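Local atomic coordinates of cytosolic phospholipase A2 delta (Homo sapiens, PDB entry 5IZ5), a protein that hydrolyses glycerophospholipids at the sn-2 position in a calcium-dependent manner, releasing a fatty acid, with a preference for linoleic acid. Residues L476-W484 with D630-T641; G20-L28 with T147-K158. The protein carries 3 engineered substitutions. One frame throughout, in Å; residues are numbered along the deposited sequence.

Interaction 1: L476-W484 with D630-T641; sequences LETLDFKEW and DYQLDSMPSQLT
Phe-481 meets Leu-633 because its CG stands anti to the backbone N (chi1 177°), which carries the ring towards helix 631-634. Two residues on, Glu-483 has CG beside its own N (chi1 -56°), which, with an extended chain beyond CG, lays the carboxylate alongside Thr-641, running the opposite way. CD1 of Leu-633 does most of the touching, lying between the ring and the Thr-478 methyl. It is 3.7 Å from Phe-481 CD2, in an oblique approach, and 3.3 Å from Thr-478 CG2, tighter than usual van der Waals contact. At the far end of the ring, Thr-641 OG1 sits at the edge and in plane, 3.9 Å from Phe-481 CZ. A type I beta turn from Thr-478 to Phe-481 leads into strand 482-487, which pairs antiparallel with strand 463-471 in the mixed sheet of the catalytic domain. Replacing Phe-481 by an alanine is likely to cost Leu-633 the ring it packs on, open a gap beside Thr-641 OG1 and deprive Lys-472 of its cation-pi partner. Thr-641 OG1 donates to Glu-483 OE2; the modelled 2.5 Å is very short, and its exact value doubtful. Glu-483 OE1 pairs with Lys-496 and Tyr-497, and Lys-496 also bridges to Asp-634, joining the two segments through one shared cation. Asp-630 OD1 lies 3.2 Å from Lys-482 O, two acceptors close together without a bond.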
loop_
_atom_site.group_PDB
_atom_site.type_symbol
_atom_site.label_atom_id
_atom_site.label_comp_id
_atom_site.label_asym_id
_atom_site.label_seq_id
_atom_site.Cartn_x
_atom_site.Cartn_y
_atom_site.Cartn_z
ATOM N N LEU B 476 -15.697 0.752 -10.545
ATOM C CA LEU B 476 -16.587 1.869 -10.213
ATOM C C LEU B 476 -17.361 1.586 -8.923
ATOM O O LEU B 476 -17.614 2.494 -8.127
ATOM C CB LEU B 476 -17.499 2.207 -11.401
ATOM C CG LEU B 476 -16.667 2.916 -12.520
ATOM C CD1 LEU B 476 -15.970 1.905 -13.428
ATOM C CD2 LEU B 476 -17.447 3.891 -13.395
ATOM N N GLU B 477 -17.671 0.315 -8.686
ATOM C CA GLU B 477 -18.103 -0.111 -7.362
ATOM C C GLU B 477 -16.797 -0.197 -6.577
ATOM O O GLU B 477 -15.745 -0.348 -7.184
ATOM C CB GLU B 477 -18.767 -1.490 -7.412
ATOM C CG GLU B 477 -19.970 -1.607 -8.348
ATOM C CD GLU B 477 -20.127 -2.997 -8.955
ATOM O OE1 GLU B 477 -19.186 -3.485 -9.628
ATOM O OE2 GLU B 477 -21.209 -3.596 -8.778
ATOM N N THR B 478 -16.852 -0.122 -5.249
ATOM C CA THR B 478 -15.646 -0.184 -4.411
ATOM C C THR B 478 -14.763 1.088 -4.503
ATOM O O THR B 478 -13.542 1.015 -4.338
ATOM C CB THR B 478 -14.780 -1.430 -4.747
ATOM O OG1 THR B 478 -13.941 -1.162 -5.883
ATOM C CG2 THR B 478 -15.654 -2.660 -5.021
ATOM N N LEU B 479 -15.378 2.248 -4.735
ATOM C CA LEU B 479 -14.627 3.503 -4.953
ATOM C C LEU B 479 -13.869 3.894 -3.680
ATOM O O LEU B 479 -12.705 4.320 -3.718
ATOM C CB LEU B 479 -15.596 4.631 -5.362
ATOM C CG LEU B 479 -15.116 6.037 -5.823
ATOM C CD1 LEU B 479 -14.553 6.884 -4.680
ATOM C CD2 LEU B 479 -14.115 5.943 -6.970
ATOM N N ASP B 480 -14.557 3.727 -2.556
ATOM C CA ASP B 480 -14.055 4.098 -1.234
ATOM C C ASP B 480 -13.498 2.918 -0.417
ATOM O O ASP B 480 -13.350 3.035 0.801
ATOM C CB ASP B 480 -15.142 4.840 -0.435
ATOM C CG ASP B 480 -16.435 4.047 -0.307
ATOM O OD1 ASP B 480 -17.229 4.374 0.600
ATOM O OD2 ASP B 480 -16.669 3.113 -1.107
ATOM N N PHE B 481 -13.222 1.791 -1.079
ATOM C CA PHE B 481 -12.356 0.743 -0.526
ATOM C C PHE B 481 -10.929 1.262 -0.482
ATOM O O PHE B 481 -10.384 1.652 -1.511
ATOM C CB PHE B 481 -12.401 -0.499 -1.405
ATOM C CG PHE B 481 -11.476 -1.609 -0.958
ATOM C CD1 PHE B 481 -10.162 -1.664 -1.413
ATOM C CD2 PHE B 481 -11.924 -2.609 -0.105
ATOM C CE1 PHE B 481 -9.316 -2.685 -1.016
ATOM C CE2 PHE B 481 -11.081 -3.635 0.291
ATOM C CZ PHE B 481 -9.777 -3.672 -0.165
ATOM N N LYS B 482 -10.317 1.249 0.696
ATOM C CA LYS B 482 -9.001 1.861 0.860
ATOM C C LYS B 482 -8.293 1.309 2.084
ATOM O O LYS B 482 -8.868 1.246 3.160
ATOM C CB LYS B 482 -9.144 3.387 0.967
ATOM C CG LYS B 482 -10.105 3.849 2.043
ATOM C CD LYS B 482 -10.237 5.358 1.996
ATOM C CE LYS B 482 -10.576 5.954 3.354
ATOM N NZ LYS B 482 -9.930 7.289 3.519
ATOM N N GLU B 483 -7.039 0.916 1.886
ATOM C CA GLU B 483 -6.203 0.269 2.894
ATOM C C GLU B 483 -4.902 1.038 3.060
ATOM O O GLU B 483 -4.221 1.342 2.078
ATOM C CB GLU B 483 -5.893 -1.169 2.469
ATOM C CG GLU B 483 -7.147 -1.987 2.208
ATOM C CD GLU B 483 -6.858 -3.343 1.598
ATOM O OE1 GLU B 483 -7.433 -4.330 2.087
ATOM O OE2 GLU B 483 -6.073 -3.420 0.626
ATOM N N TRP B 484 -4.555 1.342 4.305
ATOM C CA TRP B 484 -3.340 2.100 4.581
ATOM C C TRP B 484 -2.118 1.200 4.431
ATOM O O TRP B 484 -2.066 0.112 5.011
ATOM C CB TRP B 484 -3.386 2.731 5.976
ATOM C CG TRP B 484 -4.451 3.789 6.093
ATOM C CD1 TRP B 484 -5.709 3.631 6.593
ATOM C CD2 TRP B 484 -4.354 5.155 5.674
ATOM N NE1 TRP B 484 -6.399 4.820 6.515
ATOM C CE2 TRP B 484 -5.589 5.772 5.955
ATOM C CE3 TRP B 484 -3.342 5.916 5.089
ATOM C CZ2 TRP B 484 -5.840 7.124 5.670
ATOM C CZ3 TRP B 484 -3.587 7.261 4.806
ATOM C CH2 TRP B 484 -4.826 7.852 5.100
ATOM N N ASP B 630 -13.098 -1.652 6.406
ATOM C CA ASP B 630 -14.223 -1.103 5.615
ATOM C C ASP B 630 -15.346 -2.136 5.599
ATOM O O ASP B 630 -15.241 -3.144 4.899
ATOM C CB ASP B 630 -13.791 -0.853 4.148
ATOM C CG ASP B 630 -13.231 0.545 3.908
ATOM O OD1 ASP B 630 -11.997 0.649 3.739
ATOM O OD2 ASP B 630 -14.017 1.532 3.855
ATOM N N TYR B 631 -16.445 -1.888 6.306
ATOM C CA TYR B 631 -17.302 -3.005 6.722
ATOM C C TYR B 631 -17.640 -3.999 5.595
ATOM O O TYR B 631 -17.238 -5.177 5.629
ATOM C CB TYR B 631 -18.604 -2.519 7.373
ATOM C CG TYR B 631 -19.665 -3.609 7.470
ATOM C CD1 TYR B 631 -21.004 -3.347 7.174
ATOM C CD2 TYR B 631 -19.316 -4.916 7.828
ATOM C CE1 TYR B 631 -21.961 -4.351 7.251
ATOM C CE2 TYR B 631 -20.263 -5.924 7.900
ATOM C CZ TYR B 631 -21.583 -5.637 7.614
ATOM O OH TYR B 631 -22.523 -6.639 7.689
ATOM N N GLN B 632 -18.373 -3.506 4.603
ATOM C CA GLN B 632 -19.087 -4.376 3.655
ATOM C C GLN B 632 -18.126 -5.190 2.805
ATOM O O GLN B 632 -18.244 -6.412 2.704
ATOM C CB GLN B 632 -19.986 -3.549 2.726
ATOM C CG GLN B 632 -20.859 -2.497 3.431
ATOM C CD GLN B 632 -22.253 -2.987 3.800
ATOM O OE1 GLN B 632 -22.727 -2.737 4.910
ATOM N NE2 GLN B 632 -22.924 -3.665 2.872
ATOM N N LEU B 633 -17.190 -4.501 2.169
ATOM C CA LEU B 633 -16.177 -5.189 1.371
ATOM C C LEU B 633 -15.277 -6.119 2.197
ATOM O O LEU B 633 -14.869 -7.190 1.721
ATOM C CB LEU B 633 -15.333 -4.170 0.568
ATOM C CG LEU B 633 -15.367 -4.471 -0.928
ATOM C CD1 LEU B 633 -15.147 -3.235 -1.790
ATOM C CD2 LEU B 633 -14.362 -5.554 -1.272
ATOM N N ASP B 634 -15.000 -5.739 3.438
ATOM C CA ASP B 634 -14.119 -6.533 4.292
ATOM C C ASP B 634 -14.780 -7.806 4.821
ATOM O O ASP B 634 -14.095 -8.792 5.094
ATOM C CB ASP B 634 -13.561 -5.672 5.422
ATOM C CG ASP B 634 -12.666 -4.555 4.905
ATOM O OD1 ASP B 634 -12.223 -4.610 3.738
ATOM O OD2 ASP B 634 -12.402 -3.607 5.654
ATOM N N SER B 635 -16.109 -7.803 4.924
ATOM C CA SER B 635 -16.843 -9.040 5.273
ATOM C C SER B 635 -16.841 -10.072 4.117
ATOM O O SER B 635 -17.358 -11.181 4.277
ATOM C CB SER B 635 -18.284 -8.738 5.736
ATOM O OG SER B 635 -19.140 -8.438 4.647
ATOM N N MET B 636 -16.257 -9.700 2.973
ATOM C CA MET B 636 -16.142 -10.571 1.798
ATOM C C MET B 636 -14.696 -11.034 1.622
ATOM O O MET B 636 -13.906 -10.398 0.912
ATOM C CB MET B 636 -16.604 -9.852 0.529
ATOM C CG MET B 636 -18.066 -9.424 0.553
ATOM S SD MET B 636 -19.246 -10.791 0.617
ATOM C CE MET B 636 -19.066 -11.477 -1.029
ATOM N N PRO B 637 -14.346 -12.159 2.253
ATOM C CA PRO B 637 -12.943 -12.543 2.290
ATOM C C PRO B 637 -12.348 -12.908 0.924
ATOM O O PRO B 637 -11.176 -12.622 0.678
ATOM C CB PRO B 637 -12.939 -13.732 3.253
ATOM C CG PRO B 637 -14.295 -14.322 3.101
ATOM C CD PRO B 637 -15.209 -13.152 2.920
ATOM N N SER B 638 -13.143 -13.492 0.032
ATOM C CA SER B 638 -12.657 -13.795 -1.317
ATOM C C SER B 638 -12.361 -12.537 -2.148
ATOM O O SER B 638 -11.619 -12.614 -3.124
ATOM C CB SER B 638 -13.637 -14.715 -2.054
ATOM O OG SER B 638 -14.956 -14.205 -1.999
ATOM N N GLN B 639 -12.921 -11.388 -1.757
ATOM C CA GLN B 639 -12.682 -10.118 -2.455
ATOM C C GLN B 639 -11.632 -9.222 -1.782
ATOM O O GLN B 639 -11.503 -8.057 -2.150
ATOM C CB GLN B 639 -13.986 -9.327 -2.586
ATOM C CG GLN B 639 -15.203 -10.172 -2.941
ATOM C CD GLN B 639 -16.446 -9.329 -3.190
ATOM O OE1 GLN B 639 -16.861 -8.541 -2.331
ATOM N NE2 GLN B 639 -17.051 -9.490 -4.367
ATOM N N LEU B 640 -10.883 -9.750 -0.815
ATOM C CA LEU B 640 -9.849 -8.951 -0.143
ATOM C C LEU B 640 -8.519 -8.952 -0.899
ATOM O O LEU B 640 -8.365 -9.661 -1.885
ATOM C CB LEU B 640 -9.671 -9.422 1.304
ATOM C CG LEU B 640 -10.850 -9.121 2.239
ATOM C CD1 LEU B 640 -10.488 -9.433 3.680
ATOM C CD2 LEU B 640 -11.311 -7.675 2.129
ATOM N N THR B 641 -7.556 -8.160 -0.421
ATOM C CA THR B 641 -6.303 -7.927 -1.151
ATOM C C THR B 641 -5.346 -9.133 -1.309
ATOM O O THR B 641 -4.629 -9.206 -2.319
ATOM C CB THR B 641 -5.532 -6.724 -0.540
ATOM O OG1 THR B 641 -6.338 -5.543 -0.639
ATOM C CG2 THR B 641 -4.206 -6.461 -1.246
#

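Interaction 2: G20-L28 with T147-K158; sequences GEASTCWQL and TSDRPENLITNK
Glu-21 and Leu-154 form a hydrogen-bonded antiparallel pair that joins strand 21-36, at the start of the first C2 domain, to strand 152-156. Leu-154 N reaches Glu-21 O at 2.7 Å with a C=O...N angle of 170°, whereas the return bond from Glu-21 N to Leu-154 O is tilted out of the carbonyl plane. Ser-23 and Glu-152 repeat the two-bond pattern; between them Ala-22 and Asn-153 form a non-hydrogen-bonded pair with their side chains on the other face. On the face shared by Glu-21, Ser-23, Glu-152 and Leu-154, Leu-154 CD1 rests 3.8 Å from Ser-23 CB and the leucine also touches Val-161 and Arg-163 of the next strand. Glu-21 extends fully (chi1 -179°), bringing OE1 to 3.9 Å from Lys-158 NZ, a long salt bridge; its OE2 takes a weak bond from Gln-87. Thr-147 holds the other end of the contact. Its CG2 packs 3.7 Å from Gln-27 CB. From Thr-147 OG1 a 3.2 Å bond runs to Cys-25 O, approaching from above the carbonyl plane, and a water that donates to the same Cys-25 O at 2.9 Å accepts from Thr-147 N.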
loop_
_atom_site.group_PDB
_atom_site.type_symbol
_atom_site.label_atom_id
_atom_site.label_comp_id
_atom_site.label_asym_id
_atom_site.label_seq_id
_atom_site.Cartn_x
_atom_site.Cartn_y
_atom_site.Cartn_z
ATOM N N GLY B 20 3.455 -20.278 13.944
ATOM C CA GLY B 20 3.637 -21.756 13.824
ATOM C C GLY B 20 2.472 -22.519 14.436
ATOM O O GLY B 20 2.240 -22.437 15.645
ATOM N N GLU B 21 1.745 -23.268 13.610
ATOM C CA GLU B 21 0.528 -23.951 14.057
ATOM C C GLU B 21 0.204 -25.191 13.210
ATOM O O GLU B 21 0.317 -25.161 11.991
ATOM C CB GLU B 21 -0.632 -22.960 14.003
ATOM C CG GLU B 21 -1.973 -23.508 14.458
ATOM C CD GLU B 21 -3.078 -22.468 14.402
ATOM O OE1 GLU B 21 -2.819 -21.289 14.724
ATOM O OE2 GLU B 21 -4.215 -22.834 14.045
ATOM N N ALA B 22 -0.180 -26.281 13.876
ATOM C CA ALA B 22 -0.600 -27.512 13.209
ATOM C C ALA B 22 -2.120 -27.572 13.202
ATOM O O ALA B 22 -2.744 -27.446 14.253
ATOM C CB ALA B 22 -0.033 -28.731 13.928
ATOM N N SER B 23 -2.709 -27.755 12.024
ATOM C CA SER B 23 -4.161 -27.890 11.904
ATOM C C SER B 23 -4.568 -28.902 10.829
ATOM O O SER B 23 -4.073 -28.848 9.714
ATOM C CB SER B 23 -4.773 -26.537 11.567
ATOM O OG SER B 23 -6.180 -26.665 11.454
ATOM N N THR B 24 -5.491 -29.800 11.162
ATOM C CA THR B 24 -5.909 -30.881 10.261
ATOM C C THR B 24 -7.015 -30.486 9.262
ATOM O O THR B 24 -7.927 -29.730 9.603
ATOM C CB THR B 24 -6.339 -32.112 11.090
ATOM O OG1 THR B 24 -6.266 -33.300 10.292
ATOM C CG2 THR B 24 -7.741 -31.969 11.649
ATOM N N CYS B 25 -6.927 -31.015 8.037
ATOM C CA CYS B 25 -7.895 -30.730 6.967
ATOM C C CYS B 25 -9.061 -31.720 6.932
ATOM O O CYS B 25 -8.935 -32.853 7.377
ATOM C CB CYS B 25 -7.193 -30.718 5.598
ATOM S SG CYS B 25 -5.920 -29.432 5.437
ATOM N N TRP B 26 -10.195 -31.273 6.399
ATOM C CA TRP B 26 -11.355 -32.130 6.164
ATOM C C TRP B 26 -11.526 -32.346 4.669
ATOM O O TRP B 26 -10.983 -31.588 3.864
ATOM C CB TRP B 26 -12.623 -31.483 6.717
ATOM C CG TRP B 26 -12.578 -31.213 8.212
ATOM C CD1 TRP B 26 -11.853 -31.895 9.149
ATOM C CD2 TRP B 26 -13.305 -30.201 8.931
ATOM N NE1 TRP B 26 -12.071 -31.367 10.399
ATOM C CE2 TRP B 26 -12.959 -30.327 10.296
ATOM C CE3 TRP B 26 -14.210 -29.198 8.554
ATOM C CZ2 TRP B 26 -13.488 -29.486 11.288
ATOM C CZ3 TRP B 26 -14.737 -28.361 9.541
ATOM C CH2 TRP B 26 -14.372 -28.514 10.891
ATOM N N GLN B 27 -12.277 -33.378 4.293
ATOM C CA GLN B 27 -12.664 -33.559 2.897
ATOM C C GLN B 27 -14.097 -33.081 2.668
ATOM O O GLN B 27 -15.004 -33.522 3.365
ATOM C CB GLN B 27 -12.541 -35.022 2.477
ATOM C CG GLN B 27 -13.076 -35.256 1.066
ATOM C CD GLN B 27 -13.271 -36.714 0.735
ATOM O OE1 GLN B 27 -14.394 -37.156 0.492
ATOM N NE2 GLN B 27 -12.183 -37.473 0.726
ATOM N N LEU B 28 -14.295 -32.194 1.690
ATOM C CA LEU B 28 -15.640 -31.740 1.306
ATOM C C LEU B 28 -16.075 -32.369 -0.018
ATOM O O LEU B 28 -15.377 -32.249 -1.024
ATOM C CB LEU B 28 -15.697 -30.209 1.182
ATOM C CG LEU B 28 -17.066 -29.601 0.827
ATOM C CD1 LEU B 28 -18.084 -29.871 1.928
ATOM C CD2 LEU B 28 -16.961 -28.103 0.557
ATOM N N THR B 147 -10.527 -36.902 7.565
ATOM C CA THR B 147 -9.505 -37.615 6.811
ATOM C C THR B 147 -8.455 -38.099 7.805
ATOM O O THR B 147 -8.411 -37.633 8.941
ATOM C CB THR B 147 -8.829 -36.709 5.761
ATOM O OG1 THR B 147 -8.025 -35.724 6.419
ATOM C CG2 THR B 147 -9.868 -36.008 4.874
ATOM N N SER B 148 -7.605 -39.018 7.368
ATOM C CA SER B 148 -6.551 -39.579 8.219
ATOM C C SER B 148 -5.172 -38.950 7.966
ATOM O O SER B 148 -4.162 -39.395 8.519
ATOM C CB SER B 148 -6.501 -41.094 8.018
ATOM O OG SER B 148 -6.522 -41.410 6.637
ATOM N N ASP B 149 -5.134 -37.900 7.150
ATOM C CA ASP B 149 -3.878 -37.193 6.870
ATOM C C ASP B 149 -3.259 -36.583 8.130
ATOM O O ASP B 149 -3.965 -36.332 9.098
ATOM C CB ASP B 149 -4.119 -36.069 5.863
ATOM C CG ASP B 149 -4.529 -36.578 4.492
ATOM O OD1 ASP B 149 -3.753 -37.348 3.886
ATOM O OD2 ASP B 149 -5.621 -36.187 4.016
ATOM N N ARG B 150 -1.946 -36.340 8.111
ATOM C CA ARG B 150 -1.281 -35.545 9.154
ATOM C C ARG B 150 -1.851 -34.131 9.145
ATOM O O ARG B 150 -2.478 -33.731 8.166
ATOM C CB ARG B 150 0.241 -35.486 8.932
ATOM C CG ARG B 150 0.691 -34.746 7.675
ATOM C CD ARG B 150 2.203 -34.579 7.623
ATOM N NE ARG B 150 2.662 -34.005 6.350
ATOM C CZ ARG B 150 2.596 -32.715 6.005
ATOM N NH1 ARG B 150 2.081 -31.808 6.834
ATOM N NH2 ARG B 150 3.047 -32.325 4.809
ATOM N N PRO B 151 -1.629 -33.362 10.224
ATOM C CA PRO B 151 -2.087 -31.976 10.172
ATOM C C PRO B 151 -1.229 -31.123 9.229
ATOM O O PRO B 151 -0.058 -31.424 9.011
ATOM C CB PRO B 151 -1.933 -31.486 11.625
ATOM C CG PRO B 151 -1.496 -32.664 12.438
ATOM C CD PRO B 151 -0.922 -33.661 11.482
ATOM N N GLU B 152 -1.823 -30.075 8.669
ATOM C CA GLU B 152 -1.096 -29.108 7.851
ATOM C C GLU B 152 -0.328 -28.155 8.756
ATOM O O GLU B 152 -0.831 -27.766 9.806
ATOM C CB GLU B 152 -2.071 -28.323 6.972
ATOM C CG GLU B 152 -1.406 -27.303 6.056
ATOM C CD GLU B 152 -2.403 -26.497 5.243
ATOM O OE1 GLU B 152 -3.620 -26.781 5.295
ATOM O OE2 GLU B 152 -1.965 -25.555 4.553
ATOM N N ASN B 153 0.883 -27.785 8.349
ATOM C CA ASN B 153 1.677 -26.799 9.077
ATOM C C ASN B 153 1.413 -25.380 8.569
ATOM O O ASN B 153 1.942 -24.969 7.525
ATOM C CB ASN B 153 3.169 -27.122 8.978
ATOM C CG ASN B 153 3.528 -28.435 9.658
ATOM O OD1 ASN B 153 2.997 -28.766 10.722
ATOM N ND2 ASN B 153 4.435 -29.189 9.048
ATOM N N LEU B 154 0.597 -24.644 9.326
ATOM C CA LEU B 154 0.218 -23.271 9.001
ATOM C C LEU B 154 1.069 -22.258 9.756
ATOM O O LEU B 154 1.614 -22.577 10.810
ATOM C CB LEU B 154 -1.235 -23.034 9.396
ATOM C CG LEU B 154 -2.309 -23.978 8.869
ATOM C CD1 LEU B 154 -3.648 -23.604 9.474
ATOM C CD2 LEU B 154 -2.367 -23.927 7.351
ATOM N N ILE B 155 1.165 -21.045 9.207
ATOM C CA ILE B 155 1.730 -19.883 9.901
ATOM C C ILE B 155 0.714 -18.746 9.817
ATOM O O ILE B 155 0.249 -18.433 8.720
ATOM C CB ILE B 155 3.063 -19.415 9.281
ATOM C CG1 ILE B 155 4.079 -20.566 9.292
ATOM C CG2 ILE B 155 3.623 -18.216 10.048
ATOM C CD1 ILE B 155 5.320 -20.313 8.456
ATOM N N THR B 156 0.374 -18.141 10.960
ATOM C CA THR B 156 -0.608 -17.050 11.005
ATOM C C THR B 156 -0.277 -15.921 11.975
ATOM O O THR B 156 0.504 -16.097 12.898
ATOM C CB THR B 156 -1.970 -17.527 11.522
ATOM O OG1 THR B 156 -1.974 -18.945 11.702
ATOM C CG2 THR B 156 -3.042 -17.109 10.611
ATOM N N ASN B 157 -0.932 -14.777 11.773
ATOM C CA ASN B 157 -1.069 -13.744 12.799
ATOM C C ASN B 157 -2.544 -13.611 13.218
ATOM O O ASN B 157 -2.947 -12.592 13.777
ATOM C CB ASN B 157 -0.542 -12.399 12.306
ATOM C CG ASN B 157 -1.247 -11.917 11.052
ATOM O OD1 ASN B 157 -2.273 -12.468 10.644
ATOM N ND2 ASN B 157 -0.710 -10.868 10.445
ATOM N N LYS B 158 -3.333 -14.642 12.904
ATOM C CA LYS B 158 -4.774 -14.734 13.195
ATOM C C LYS B 158 -5.682 -13.922 12.261
ATOM O O LYS B 158 -6.899 -13.922 12.442
ATOM C CB LYS B 158 -5.075 -14.406 14.664
ATOM C CG LYS B 158 -4.335 -15.288 15.658
ATOM C CD LYS B 158 -4.637 -16.762 15.442
ATOM C CE LYS B 158 -3.918 -17.607 16.487
ATOM N NZ LYS B 158 -4.736 -18.729 17.024
HETATM O O HOH W 1 -10.072 -34.580 9.431
#

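How the interactions relate
Interaction 2 closes before interaction 1 opens along the chain, so the two are in series. Their centres lie 27 Å apart and their nearest atoms about 10 Å, so they do not touch. Interaction 2 belongs to the antiparallel sheet in which strand 21-36 of the first C2 domain pairs with 152-156, itself paired with 160-172; interaction 1 sits in the catalytic domain, where strand 482-487 belongs to a separate mixed sheet. Strand 160-172 also pairs with strand 614-615 of the catalytic part, which carries the first sheet across to it. Tyr-497 makes a separate bridge: its hydroxyl bonds the Glu-483 carboxylate, while its carbonyl takes a bond from Asn-157.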